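Local coordinates for protein alpha-rhamnosidase (PDB 6I60) that probably hydrolyses terminal non-reducing alpha-L-rhamnose residues from alpha-L-rhamnosides, as a glycoside hydrolase, at residues P43-K49 and F135-N141; V71-L77 and V112-V117; M356-E360 and E399-L403. All coordinates share one frame; numbering follows the deposited sequence.

From the N terminus, the chain soon reaches strand 44-46, outermost in its sheet, whose partner, strand 133-137, comes much later; contact 1 closes a loop of 85 residues around most of the N-terminal immunoglobulin-like domain. Contact 2, pairing strands 68-74 and 112-120, closes a loop of 34 residues nested inside it. The two touch, because strands 112-120 and 133-137 lie side by side in one sheet, where Phe135 O and Tyr113 N are 3.0 Å apart. Contact 3 follows in series, closing a loop of 38 residues and joining the end of strand 355-357 and the turn after it to the loop before strand 403-404, in the concanavalin-like domain on the opposite side of the chain's centre.

Contact 1 of 3, residues P43-K49 and F135-N141; sequences PLGVDKK and FETGLMN
At the edge of a sheet of the immunoglobulin-like N-terminal domain, the short, weakly bonded strand 44-46 pairs in parallel with strand 133-137 at Leu44 and Glu136, the two axes diverging. Glu136 N gives a nearly straight bond to Pro43 O (3.1 Å, 174° at the hydrogen). Glu136 O in turn accepts two backbone N-H groups, from Gly45 N at 2.9 Å and from Val46 N at 2.8 Å; the second lies in the carbonyl plane, the first is tilted from it. One carbonyl thus grips two consecutive amides, where Gly45 turns the strand with a positive phi. Beside this backbone, Leu44 and Glu136 run side by side, with CG anti to the backbone N in both (chi1 166° and 170°), which sends the two chains out together, and Leu44 CD1 lies against the carboxylate end. That carboxylate is held by salt bridges to Arg191 and Arg193, which would probably stabilise its charge. Elsewhere Pro43 CG packs on Phe135 CB at 3.7 Å, and Val46 CG2 touches the same CB while approaching the ring obliquely. Beyond, the chains turn into loops. Met140 N bonds to Asp47 OD2 (3.0 Å), coming from above the carboxylate plane, while Asp47 OD1 is bound by the hydroxyl of Tyr229. Lys49 and Met140 cross there, the aliphatic part of the lysine lying against Met140 CE. Such an end strand, added to an otherwise antiparallel sheet, recalls the parallel pairing of an N-terminal edge strand with the last strand seen in many immunoglobulin-like beta-sandwiches.

Contact 2 of 3, residues V71-L77 and V112-V117; sequences VIVSSSL and VYFWKV
Four backbone hydrogen bonds join Val71-Ser74 to Phe114-Val117 as antiparallel strands. Ile72 and Lys116 form one hydrogen-bonded pair, Ile72 N to Lys116 O at 3.1 Å and Lys116 N to Ile72 O at 3.2 Å; Ser74 and Phe114 form the next in the same way. Apolar packing falls on the face of Val71, Val73, Trp115 and Val117. Val71 CG2 meets the edge of the indole, 3.5 Å from Trp115 CE3, because chi1 of 46° sets this methyl anti to the backbone N, while Val73 CG2 rests on Trp115 CB at 3.8 Å. Aromatic contacts with the turn belong to Phe114: Leu77 N lies over one ring face, 3.7 Å from Phe114 CE1, and Ser76 CA approaches the same atom obliquely at 3.5 Å. Replacing Phe114 by an alanine removes the ring and is likely to leave a gap beneath the backbone of Ser76 and Leu77. Ser76 OG caps Thr79 N at the start of helix 77-80, and Lys116 NZ reaches Ile80 O at its end. In the sheet, strand 112-120 runs between 68-74 and 133-137, with 88-89 flanking 68-74 on its other edge.

Contact 3 of 3, residues M356-E360 and E399-L403; sequences MWSPE and EDGTL
Trp357 and Gly401 meet edge-on where the end of strand 355-357 meets the surface loop that leads into strand 403-404, in the concanavalin-like domain. The indole places its N-H against the glycine carbonyl: Trp357 NE1 donates to Gly401 O at 2.7 Å, with 168° at the hydrogen. The acceptor lies almost in the ring plane, and the donor sits in the carbonyl plane on a lone pair of the oxygen, so both flat groups are aligned with the bond, which would limit rotation of the indole. A chi1 of 60° puts CG between the backbone N and the carbonyl carbon and swings the ring across to the glycine. Gly401 itself has a positive phi (99°), a backbone shape at which a beta carbon would press on the preceding carbonyl oxygen.

Next to this bond, the pyrrolidine of Pro359 crosses obliquely over the methyl of Thr402, CB to CG2 at 3.5 Å, and also brings Pro359 CG to 3.6 Å from Gly401 O. The Glu360 side chain, bent at chi2, meets Thr402 at about a right angle, with its carboxylate turned to the same methyl. The Trp357 side chain also touches Val365 and Asp367 on strand 363-368 and Tyr438 on strand 438-442. The loop is shaped from within by an Asx turn: Asp400 OD1 accepts Thr402 N nearly along its C-O axis at 3.3 Å, and takes a second bond, from Thr402 OG1 on its syn side but somewhat out of the carboxylate plane, at 3.2 Å.

Contact 1 of 3, residues P43-K49 and F135-N141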
loop_
_atom_site.group_PDB
_atom_site.type_symbol
_atom_site.label_atom_id
_atom_site.label_comp_id
_atom_site.label_asym_id
_atom_site.label_seq_id
_atom_site.Cartn_x
_atom_site.Cartn_y
_atom_site.Cartn_z
ATOM N N PRO A 43 19.036 -1.847 3.858
ATOM C CA PRO A 43 18.385 -0.553 4.069
ATOM C C PRO A 43 19.378 0.526 4.469
ATOM O O PRO A 43 20.366 0.276 5.165
ATOM C CB PRO A 43 17.398 -0.841 5.205
ATOM C CG PRO A 43 18.043 -1.940 5.974
ATOM C CD PRO A 43 18.802 -2.778 4.976
ATOM N N LEU A 44 19.098 1.744 4.013
ATOM C CA LEU A 44 19.917 2.915 4.313
ATOM C C LEU A 44 19.069 3.897 5.112
ATOM O O LEU A 44 18.177 4.547 4.559
ATOM C CB LEU A 44 20.444 3.559 3.030
ATOM C CG LEU A 44 21.041 4.965 3.137
ATOM C CD1 LEU A 44 22.234 4.975 4.075
ATOM C CD2 LEU A 44 21.433 5.489 1.763
ATOM N N GLY A 45 19.341 3.997 6.411
ATOM C CA GLY A 45 18.632 4.933 7.261
ATOM C C GLY A 45 17.754 4.284 8.309
ATOM O O GLY A 45 16.671 4.788 8.619
ATOM N N VAL A 46 18.215 3.168 8.868
ATOM C CA VAL A 46 17.454 2.463 9.895
ATOM C C VAL A 46 17.478 3.306 11.166
ATOM O O VAL A 46 18.535 3.506 11.771
ATOM C CB VAL A 46 18.013 1.059 10.142
ATOM C CG1 VAL A 46 17.012 0.222 10.920
ATOM C CG2 VAL A 46 18.358 0.389 8.822
ATOM N N ASP A 47 16.313 3.814 11.568
ATOM C CA ASP A 47 16.191 4.563 12.810
ATOM C C ASP A 47 15.615 3.735 13.949
ATOM O O ASP A 47 15.735 4.141 15.110
ATOM C CB ASP A 47 15.321 5.809 12.600
ATOM C CG ASP A 47 16.143 7.044 12.277
ATOM O OD1 ASP A 47 15.558 8.144 12.176
ATOM O OD2 ASP A 47 17.376 6.913 12.121
ATOM N N LYS A 48 15.002 2.595 13.645
ATOM C CA LYS A 48 14.510 1.697 14.683
ATOM C C LYS A 48 15.685 1.146 15.482
ATOM O O LYS A 48 16.609 0.557 14.912
ATOM C CB LYS A 48 13.706 0.559 14.056
ATOM C CG LYS A 48 12.215 0.619 14.330
ATOM C CD LYS A 48 11.567 -0.744 14.147
ATOM C CE LYS A 48 10.168 -0.776 14.746
ATOM N NZ LYS A 48 9.291 0.286 14.176
ATOM N N LYS A 49 15.654 1.343 16.804
ATOM C CA LYS A 49 16.721 0.820 17.651
ATOM C C LYS A 49 16.746 -0.702 17.638
ATOM O O LYS A 49 17.811 -1.308 17.802
ATOM C CB LYS A 49 16.563 1.338 19.081
ATOM C CG LYS A 49 16.575 2.853 19.195
ATOM C CD LYS A 49 17.973 3.378 19.476
ATOM C CE LYS A 49 17.989 4.898 19.547
ATOM N NZ LYS A 49 17.264 5.418 20.741
ATOM N N PHE A 135 23.109 -3.094 7.014
ATOM C CA PHE A 135 22.103 -2.078 7.290
ATOM C C PHE A 135 22.787 -0.885 7.939
ATOM O O PHE A 135 23.600 -1.054 8.852
ATOM C CB PHE A 135 20.972 -2.618 8.181
ATOM C CG PHE A 135 21.417 -3.061 9.547
ATOM C CD1 PHE A 135 21.940 -4.329 9.745
ATOM C CD2 PHE A 135 21.282 -2.220 10.641
ATOM C CE1 PHE A 135 22.338 -4.741 11.001
ATOM C CE2 PHE A 135 21.678 -2.627 11.901
ATOM C CZ PHE A 135 22.205 -3.888 12.081
ATOM N N GLU A 136 22.476 0.312 7.449
ATOM C CA GLU A 136 23.077 1.547 7.935
ATOM C C GLU A 136 22.050 2.342 8.729
ATOM O O GLU A 136 20.914 2.523 8.278
ATOM C CB GLU A 136 23.610 2.395 6.778
ATOM C CG GLU A 136 24.040 3.796 7.192
ATOM C CD GLU A 136 24.914 4.475 6.155
ATOM O OE1 GLU A 136 25.276 3.820 5.156
ATOM O OE2 GLU A 136 25.235 5.669 6.337
ATOM N N THR A 137 22.452 2.816 9.903
ATOM C CA THR A 137 21.576 3.636 10.723
ATOM C C THR A 137 21.622 5.084 10.258
ATOM O O THR A 137 22.667 5.581 9.826
ATOM C CB THR A 137 21.977 3.541 12.197
ATOM O OG1 THR A 137 23.383 3.771 12.328
ATOM C CG2 THR A 137 21.643 2.164 12.751
ATOM N N GLY A 138 20.493 5.757 10.378
ATOM C CA GLY A 138 20.374 7.140 10.004
ATOM C C GLY A 138 20.860 8.024 11.120
ATOM O O GLY A 138 21.863 7.742 11.734
ATOM N N LEU A 139 20.106 9.071 11.439
ATOM C CA LEU A 139 20.489 10.000 12.491
ATOM C C LEU A 139 20.112 9.507 13.843
ATOM O O LEU A 139 20.560 10.047 14.815
ATOM C CB LEU A 139 19.897 11.368 12.283
ATOM C CG LEU A 139 20.744 12.196 11.342
ATOM C CD1 LEU A 139 20.714 13.641 11.737
ATOM C CD2 LEU A 139 22.161 11.714 11.381
ATOM N N MET A 140 19.254 8.504 13.868
ATOM C CA MET A 140 18.827 7.801 15.032
ATOM C C MET A 140 18.168 8.615 16.071
ATOM O O MET A 140 18.772 9.060 17.031
ATOM C CB MET A 140 19.961 6.999 15.632
ATOM C CG MET A 140 20.326 5.794 14.813
ATOM S SD MET A 140 19.673 4.336 15.588
ATOM C CE MET A 140 20.330 4.562 17.218
ATOM N N ASN A 141 16.872 8.710 15.891
ATOM C CA ASN A 141 16.025 9.395 16.806
ATOM C C ASN A 141 16.541 10.788 17.157
ATOM O O ASN A 141 16.861 11.042 18.305
ATOM C CB ASN A 141 15.784 8.539 18.076
ATOM C CG ASN A 141 15.400 7.082 17.770
ATOM O OD1 ASN A 141 16.018 6.403 16.957
ATOM N ND2 ASN A 141 14.385 6.594 18.468
#

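Contact 2 of 3, residues V71-L77 and V112-V117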
loop_
_atom_site.group_PDB
_atom_site.type_symbol
_atom_site.label_atom_id
_atom_site.label_comp_id
_atom_site.label_asym_id
_atom_site.label_seq_id
_atom_site.Cartn_x
_atom_site.Cartn_y
_atom_site.Cartn_z
ATOM N N VAL A 71 22.089 -15.576 14.142
ATOM C CA VAL A 71 22.459 -14.391 13.379
ATOM C C VAL A 71 23.570 -13.668 14.125
ATOM O O VAL A 71 23.507 -13.510 15.351
ATOM C CB VAL A 71 21.248 -13.471 13.136
ATOM C CG1 VAL A 71 20.454 -13.276 14.411
ATOM C CG2 VAL A 71 21.697 -12.131 12.578
ATOM N N ILE A 72 24.598 -13.256 13.393
ATOM C CA ILE A 72 25.741 -12.547 13.951
ATOM C C ILE A 72 25.727 -11.136 13.393
ATOM O O ILE A 72 25.598 -10.951 12.176
ATOM C CB ILE A 72 27.061 -13.258 13.607
ATOM C CG1 ILE A 72 27.175 -14.564 14.397
ATOM C CG2 ILE A 72 28.241 -12.334 13.854
ATOM C CD1 ILE A 72 28.592 -15.056 14.592
ATOM N N VAL A 73 25.844 -10.137 14.263
ATOM C CA VAL A 73 25.940 -8.755 13.820
ATOM C C VAL A 73 27.261 -8.197 14.317
ATOM O O VAL A 73 27.616 -8.378 15.488
ATOM C CB VAL A 73 24.751 -7.907 14.302
ATOM C CG1 VAL A 73 24.886 -6.445 13.797
ATOM C CG2 VAL A 73 23.432 -8.592 13.882
ATOM N N SER A 74 27.993 -7.537 13.424
ATOM C CA SER A 74 29.320 -7.019 13.705
ATOM C C SER A 74 29.414 -5.569 13.248
ATOM O O SER A 74 28.517 -5.034 12.586
ATOM C CB SER A 74 30.407 -7.856 13.017
ATOM O OG SER A 74 30.360 -9.206 13.444
ATOM N N SER A 75 30.527 -4.930 13.609
ATOM C CA SER A 75 30.751 -3.519 13.322
ATOM C C SER A 75 31.739 -3.281 12.189
ATOM O O SER A 75 31.997 -2.122 11.846
ATOM C CB SER A 75 31.238 -2.795 14.583
ATOM O OG SER A 75 32.336 -3.471 15.169
ATOM N N SER A 76 32.302 -4.335 11.603
ATOM C CA SER A 76 33.247 -4.165 10.508
ATOM C C SER A 76 33.247 -5.427 9.658
ATOM O O SER A 76 32.791 -6.490 10.089
ATOM C CB SER A 76 34.656 -3.850 11.026
ATOM O OG SER A 76 35.476 -5.004 11.013
ATOM N N LEU A 77 33.763 -5.292 8.434
ATOM C CA LEU A 77 33.798 -6.427 7.516
ATOM C C LEU A 77 34.854 -7.443 7.936
ATOM O O LEU A 77 34.595 -8.652 7.953
ATOM C CB LEU A 77 34.053 -5.940 6.090
ATOM C CG LEU A 77 34.195 -7.028 5.024
ATOM C CD1 LEU A 77 32.948 -7.899 4.981
ATOM C CD2 LEU A 77 34.475 -6.411 3.660
ATOM N N VAL A 112 27.447 1.826 10.057
ATOM C CA VAL A 112 27.083 0.742 9.150
ATOM C C VAL A 112 27.379 -0.578 9.846
ATOM O O VAL A 112 28.475 -0.770 10.389
ATOM C CB VAL A 112 27.843 0.853 7.815
ATOM C CG1 VAL A 112 27.933 -0.504 7.123
ATOM C CG2 VAL A 112 27.172 1.868 6.907
ATOM N N TYR A 113 26.406 -1.485 9.839
ATOM C CA TYR A 113 26.554 -2.791 10.458
ATOM C C TYR A 113 26.474 -3.887 9.403
ATOM O O TYR A 113 25.982 -3.680 8.291
ATOM C CB TYR A 113 25.485 -3.020 11.533
ATOM C CG TYR A 113 25.506 -1.993 12.640
ATOM C CD1 TYR A 113 24.804 -0.799 12.521
ATOM C CD2 TYR A 113 26.228 -2.214 13.804
ATOM C CE1 TYR A 113 24.822 0.146 13.531
ATOM C CE2 TYR A 113 26.252 -1.278 14.819
ATOM C CZ TYR A 113 25.548 -0.099 14.679
ATOM O OH TYR A 113 25.573 0.832 15.692
ATOM N N PHE A 114 26.971 -5.065 9.774
ATOM C CA PHE A 114 26.983 -6.234 8.910
ATOM C C PHE A 114 26.350 -7.400 9.655
ATOM O O PHE A 114 26.433 -7.481 10.884
ATOM C CB PHE A 114 28.411 -6.600 8.473
ATOM C CG PHE A 114 29.208 -5.432 7.955
ATOM C CD1 PHE A 114 29.840 -4.560 8.828
ATOM C CD2 PHE A 114 29.330 -5.209 6.592
ATOM C CE1 PHE A 114 30.566 -3.485 8.353
ATOM C CE2 PHE A 114 30.059 -4.137 6.112
ATOM C CZ PHE A 114 30.679 -3.275 6.994
ATOM N N TRP A 115 25.715 -8.304 8.910
ATOM C CA TRP A 115 25.072 -9.440 9.556
ATOM C C TRP A 115 24.949 -10.608 8.591
ATOM O O TRP A 115 24.628 -10.423 7.414
ATOM C CB TRP A 115 23.693 -9.061 10.118
ATOM C CG TRP A 115 22.627 -8.798 9.090
ATOM C CD1 TRP A 115 22.594 -7.780 8.179
ATOM C CD2 TRP A 115 21.424 -9.553 8.890
ATOM N NE1 TRP A 115 21.449 -7.862 7.420
ATOM C CE2 TRP A 115 20.716 -8.941 7.836
ATOM C CE3 TRP A 115 20.880 -10.692 9.496
ATOM C CZ2 TRP A 115 19.493 -9.430 7.376
ATOM C CZ3 TRP A 115 19.666 -11.174 9.038
ATOM C CH2 TRP A 115 18.987 -10.542 7.989
ATOM N N LYS A 116 25.220 -11.806 9.104
ATOM C CA LYS A 116 24.974 -13.069 8.426
ATOM C C LYS A 116 24.071 -13.926 9.304
ATOM O O LYS A 116 23.759 -13.569 10.443
ATOM C CB LYS A 116 26.284 -13.805 8.120
ATOM C CG LYS A 116 27.516 -12.917 8.115
ATOM C CD LYS A 116 28.786 -13.728 8.323
ATOM C CE LYS A 116 28.931 -14.165 9.773
ATOM N NZ LYS A 116 30.182 -14.943 9.996
ATOM N N VAL A 117 23.647 -15.072 8.775
ATOM C CA VAL A 117 22.764 -15.955 9.532
ATOM C C VAL A 117 22.940 -17.382 9.030
ATOM O O VAL A 117 23.153 -17.617 7.838
ATOM C CB VAL A 117 21.290 -15.484 9.444
ATOM C CG1 VAL A 117 20.743 -15.659 8.043
ATOM C CG2 VAL A 117 20.426 -16.223 10.454
#

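Contact 3 of 3, residues M356-E360 and E399-L403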
loop_
_atom_site.group_PDB
_atom_site.type_symbol
_atom_site.label_atom_id
_atom_site.label_comp_id
_atom_site.label_asym_id
_atom_site.label_seq_id
_atom_site.Cartn_x
_atom_site.Cartn_y
_atom_site.Cartn_z
ATOM N N MET A 356 -4.618 9.941 -30.800
ATOM C CA MET A 356 -4.634 11.390 -30.673
ATOM C C MET A 356 -5.621 11.967 -31.678
ATOM O O MET A 356 -5.653 11.547 -32.838
ATOM C CB MET A 356 -3.240 11.992 -30.893
ATOM C CG MET A 356 -3.173 13.501 -30.688
ATOM S SD MET A 356 -1.726 14.265 -31.457
ATOM C CE MET A 356 -2.187 14.204 -33.181
ATOM N N TRP A 357 -6.423 12.930 -31.224
ATOM C CA TRP A 357 -7.374 13.616 -32.087
ATOM C C TRP A 357 -7.462 15.077 -31.662
ATOM O O TRP A 357 -6.850 15.499 -30.675
ATOM C CB TRP A 357 -8.746 12.931 -32.055
ATOM C CG TRP A 357 -9.382 12.870 -30.702
ATOM C CD1 TRP A 357 -10.322 13.721 -30.199
ATOM C CD2 TRP A 357 -9.138 11.895 -29.680
ATOM N NE1 TRP A 357 -10.674 13.341 -28.927
ATOM C CE2 TRP A 357 -9.961 12.223 -28.585
ATOM C CE3 TRP A 357 -8.300 10.780 -29.585
ATOM C CZ2 TRP A 357 -9.975 11.474 -27.412
ATOM C CZ3 TRP A 357 -8.314 10.040 -28.417
ATOM C CH2 TRP A 357 -9.145 10.390 -27.346
ATOM N N SER A 358 -8.224 15.857 -32.424
ATOM C CA SER A 358 -8.370 17.293 -32.187
ATOM C C SER A 358 -9.843 17.670 -32.256
ATOM O O SER A 358 -10.381 17.884 -33.357
ATOM C CB SER A 358 -7.562 18.099 -33.196
ATOM O OG SER A 358 -7.677 19.489 -32.944
ATOM N N PRO A 359 -10.528 17.765 -31.114
ATOM C CA PRO A 359 -11.939 18.175 -31.152
ATOM C C PRO A 359 -12.130 19.641 -31.496
ATOM O O PRO A 359 -13.157 19.996 -32.086
ATOM C CB PRO A 359 -12.434 17.855 -29.736
ATOM C CG PRO A 359 -11.213 17.926 -28.888
ATOM C CD PRO A 359 -10.073 17.452 -29.749
ATOM N N GLU A 360 -11.182 20.504 -31.143
ATOM C CA GLU A 360 -11.238 21.916 -31.484
ATOM C C GLU A 360 -9.895 22.367 -32.036
ATOM O O GLU A 360 -8.856 21.789 -31.698
ATOM C CB GLU A 360 -11.608 22.773 -30.265
ATOM C CG GLU A 360 -13.044 22.610 -29.817
ATOM C CD GLU A 360 -13.146 22.030 -28.427
ATOM O OE1 GLU A 360 -14.221 21.497 -28.081
ATOM O OE2 GLU A 360 -12.149 22.111 -27.680
ATOM N N GLU A 399 -18.848 12.928 -25.931
ATOM C CA GLU A 399 -19.156 12.346 -27.234
ATOM C C GLU A 399 -18.494 13.130 -28.362
ATOM O O GLU A 399 -18.048 12.545 -29.356
ATOM C CB GLU A 399 -20.670 12.284 -27.435
ATOM C CG GLU A 399 -21.100 11.603 -28.724
ATOM C CD GLU A 399 -22.559 11.193 -28.710
ATOM O OE1 GLU A 399 -22.924 10.273 -29.472
ATOM O OE2 GLU A 399 -23.340 11.791 -27.938
ATOM N N ASP A 400 -18.413 14.456 -28.223
ATOM C CA ASP A 400 -17.797 15.298 -29.241
ATOM C C ASP A 400 -16.277 15.193 -29.265
ATOM O O ASP A 400 -15.646 15.851 -30.100
ATOM C CB ASP A 400 -18.206 16.760 -29.035
ATOM C CG ASP A 400 -18.184 17.173 -27.575
ATOM O OD1 ASP A 400 -17.199 16.855 -26.877
ATOM O OD2 ASP A 400 -19.155 17.818 -27.126
ATOM N N GLY A 401 -15.678 14.401 -28.378
ATOM C CA GLY A 401 -14.247 14.185 -28.380
ATOM C C GLY A 401 -13.459 15.013 -27.390
ATOM O O GLY A 401 -12.235 14.856 -27.319
ATOM N N THR A 402 -14.108 15.882 -26.625
ATOM C CA THR A 402 -13.414 16.723 -25.662
ATOM C C THR A 402 -13.427 16.085 -24.277
ATOM O O THR A 402 -14.227 15.195 -23.981
ATOM C CB THR A 402 -14.038 18.119 -25.605
ATOM O OG1 THR A 402 -15.152 18.109 -24.707
ATOM C CG2 THR A 402 -14.512 18.541 -26.978
ATOM N N LEU A 403 -12.527 16.568 -23.425
ATOM C CA LEU A 403 -12.288 15.947 -22.130
ATOM C C LEU A 403 -13.391 16.280 -21.139
ATOM O O LEU A 403 -13.933 17.389 -21.131
ATOM C CB LEU A 403 -10.941 16.395 -21.566
ATOM C CG LEU A 403 -9.779 15.426 -21.769
ATOM C CD1 LEU A 403 -9.537 15.255 -23.239
ATOM C CD2 LEU A 403 -8.522 15.932 -21.086
#